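Local coordinates for biofilm growth-associated repressor (Xylella fastidiosa, PDB 3PQK), which represses its own operon by binding a palindromic AT-rich promoter sequence, acting as a winged-helix redox switch in the control of hydrogen sulfide detoxification, at residues L28-V33 with I94-E99. Sequence-based numbering, arbitrary orientation.
Sequences LVCTLV and IFCAQE
The disulfide Cys-30 to Cys-96 ties helix 23-33 to the last turn of helix 84-96, consistent with a part in the redox switch. SG of Cys-30 is bonded to SG of Cys-96 at 2.0 Å. The C-S-S-C torsion (chi3) is 70°, somewhat below the roughly 90° usual for a disulfide. In both residues the bond from CA to CB is directed at the other helix, and in Cys-96 a chi1 of -47° turns SG away from the carbonyl carbon to meet its partner. CB of Cys-30 comes within 3.6 Å of CB of Cys-96. The link is compact: the CA atoms of Cys-30 and Cys-96 are 6.4 Å apart, and the two cysteines make the whole of the contact between 28-33 and 94-99. In the winged-helix fold of the ArsR family, the bond joins the C-terminal helix to the helix that precedes the predicted helix-turn-helix, residues 39-62. Away from the disulfide, the same helix sets Leu-28 against Leu-53, Leu-57 and Leu-60 of helix 52-62 and Thr-31 against Leu-42 and Ile-46 of helix 39-46, an arrangement consistent with redox sensing close to the DNA-binding motif. On the other side of the link the helix opens into a pi turn over 94-96 and then tightens to 3-10 geometry, where N of Glu-99 donates a hydrogen bond to O of Cys-96, 3.2 Å. Just before Cys-96, the Phe-95 ring takes CG2 of Ile-94 over the centre of one face, 3.6 Å above its plane, and Lys-83 of the second subunit makes a cation-pi contact with the same ring and a hydrogen bond to O of Ile-94.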
loop_
_atom_site.group_PDB
_atom_site.type_symbol
_atom_site.label_atom_id
_atom_site.label_comp_id
_atom_site.label_asym_id
_atom_site.label_seq_id
_atom_site.Cartn_x
_atom_site.Cartn_y
_atom_site.Cartn_z
ATOM N N LEU B 28 9.249 3.877 10.073
ATOM C CA LEU B 28 10.603 3.850 9.553
ATOM C C LEU B 28 10.687 4.368 8.124
ATOM O O LEU B 28 11.463 5.258 7.867
ATOM C CB LEU B 28 11.184 2.422 9.677
ATOM C CG LEU B 28 11.568 2.000 11.098
ATOM C CD1 LEU B 28 11.853 0.512 11.164
ATOM C CD2 LEU B 28 12.781 2.800 11.612
ATOM N N VAL B 29 9.883 3.841 7.194
ATOM C CA VAL B 29 9.937 4.291 5.796
ATOM C C VAL B 29 9.505 5.740 5.608
ATOM O O VAL B 29 10.169 6.493 4.901
ATOM C CB VAL B 29 9.337 3.283 4.771
ATOM C CG1 VAL B 29 10.066 1.937 4.833
ATOM C CG2 VAL B 29 7.838 3.082 4.993
ATOM N N CYS B 30 8.456 6.169 6.322
ATOM C CA CYS B 30 8.046 7.577 6.237
ATOM C C CYS B 30 9.123 8.518 6.788
ATOM O O CYS B 30 9.375 9.554 6.180
ATOM C CB CYS B 30 6.693 7.808 6.907
ATOM S SG CYS B 30 5.296 7.547 5.797
ATOM N N THR B 31 9.816 8.118 7.886
ATOM C CA THR B 31 10.918 8.927 8.453
ATOM C C THR B 31 12.054 9.060 7.425
ATOM O O THR B 31 12.592 10.159 7.230
ATOM C CB THR B 31 11.418 8.324 9.788
ATOM O OG1 THR B 31 10.314 8.127 10.675
ATOM C CG2 THR B 31 12.479 9.195 10.472
ATOM N N LEU B 32 12.360 7.951 6.715
ATOM C CA LEU B 32 13.431 7.901 5.717
ATOM C C LEU B 32 13.184 8.645 4.422
ATOM O O LEU B 32 14.110 8.876 3.661
ATOM C CB LEU B 32 13.909 6.470 5.471
ATOM C CG LEU B 32 14.549 5.749 6.664
ATOM C CD1 LEU B 32 14.711 4.277 6.345
ATOM C CD2 LEU B 32 15.948 6.343 7.013
ATOM N N VAL B 33 11.952 9.045 4.168
ATOM C CA VAL B 33 11.590 9.876 3.000
ATOM C C VAL B 33 12.321 11.230 3.162
ATOM O O VAL B 33 12.822 11.792 2.196
ATOM C CB VAL B 33 10.040 10.048 2.944
ATOM C CG1 VAL B 33 9.620 11.181 2.007
ATOM C CG2 VAL B 33 9.367 8.738 2.545
ATOM N N ILE B 94 0.152 10.911 1.274
ATOM C CA ILE B 94 -1.250 10.680 1.647
ATOM C C ILE B 94 -1.445 10.682 3.160
ATOM O O ILE B 94 -2.407 11.277 3.639
ATOM C CB ILE B 94 -1.809 9.376 1.003
ATOM C CG1 ILE B 94 -1.783 9.435 -0.544
ATOM C CG2 ILE B 94 -3.226 9.071 1.510
ATOM C CD1 ILE B 94 -1.708 8.022 -1.217
ATOM N N PHE B 95 -0.566 9.981 3.908
ATOM C CA PHE B 95 -0.753 9.799 5.345
ATOM C C PHE B 95 0.204 10.517 6.302
ATOM O O PHE B 95 -0.257 11.284 7.150
ATOM C CB PHE B 95 -0.797 8.290 5.684
ATOM C CG PHE B 95 -1.836 7.493 4.932
ATOM C CD1 PHE B 95 -3.175 7.509 5.329
ATOM C CD2 PHE B 95 -1.476 6.697 3.843
ATOM C CE1 PHE B 95 -4.140 6.775 4.639
ATOM C CE2 PHE B 95 -2.440 5.937 3.167
ATOM C CZ PHE B 95 -3.767 5.979 3.573
ATOM N N CYS B 96 1.502 10.191 6.240
ATOM C CA CYS B 96 2.526 10.696 7.155
ATOM C C CYS B 96 2.691 12.198 7.153
ATOM O O CYS B 96 2.855 12.776 8.230
ATOM C CB CYS B 96 3.850 9.969 6.940
ATOM S SG CYS B 96 3.672 8.163 6.848
ATOM N N ALA B 97 2.620 12.827 5.969
ATOM C CA ALA B 97 2.731 14.283 5.808
ATOM C C ALA B 97 1.623 15.076 6.564
ATOM O O ALA B 97 1.842 16.246 6.882
ATOM C CB ALA B 97 2.721 14.648 4.332
ATOM N N GLN B 98 0.462 14.430 6.872
ATOM C CA GLN B 98 -0.674 15.060 7.566
ATOM C C GLN B 98 -0.398 15.331 9.062
ATOM O O GLN B 98 -1.154 16.069 9.705
ATOM C CB GLN B 98 -1.957 14.214 7.405
ATOM N N GLU B 99 0.636 14.679 9.620
ATOM C CA GLU B 99 1.054 14.817 11.017
ATOM C C GLU B 99 2.035 15.996 11.188
ATOM O O GLU B 99 2.380 16.348 12.319
ATOM C CB GLU B 99 1.660 13.490 11.533
#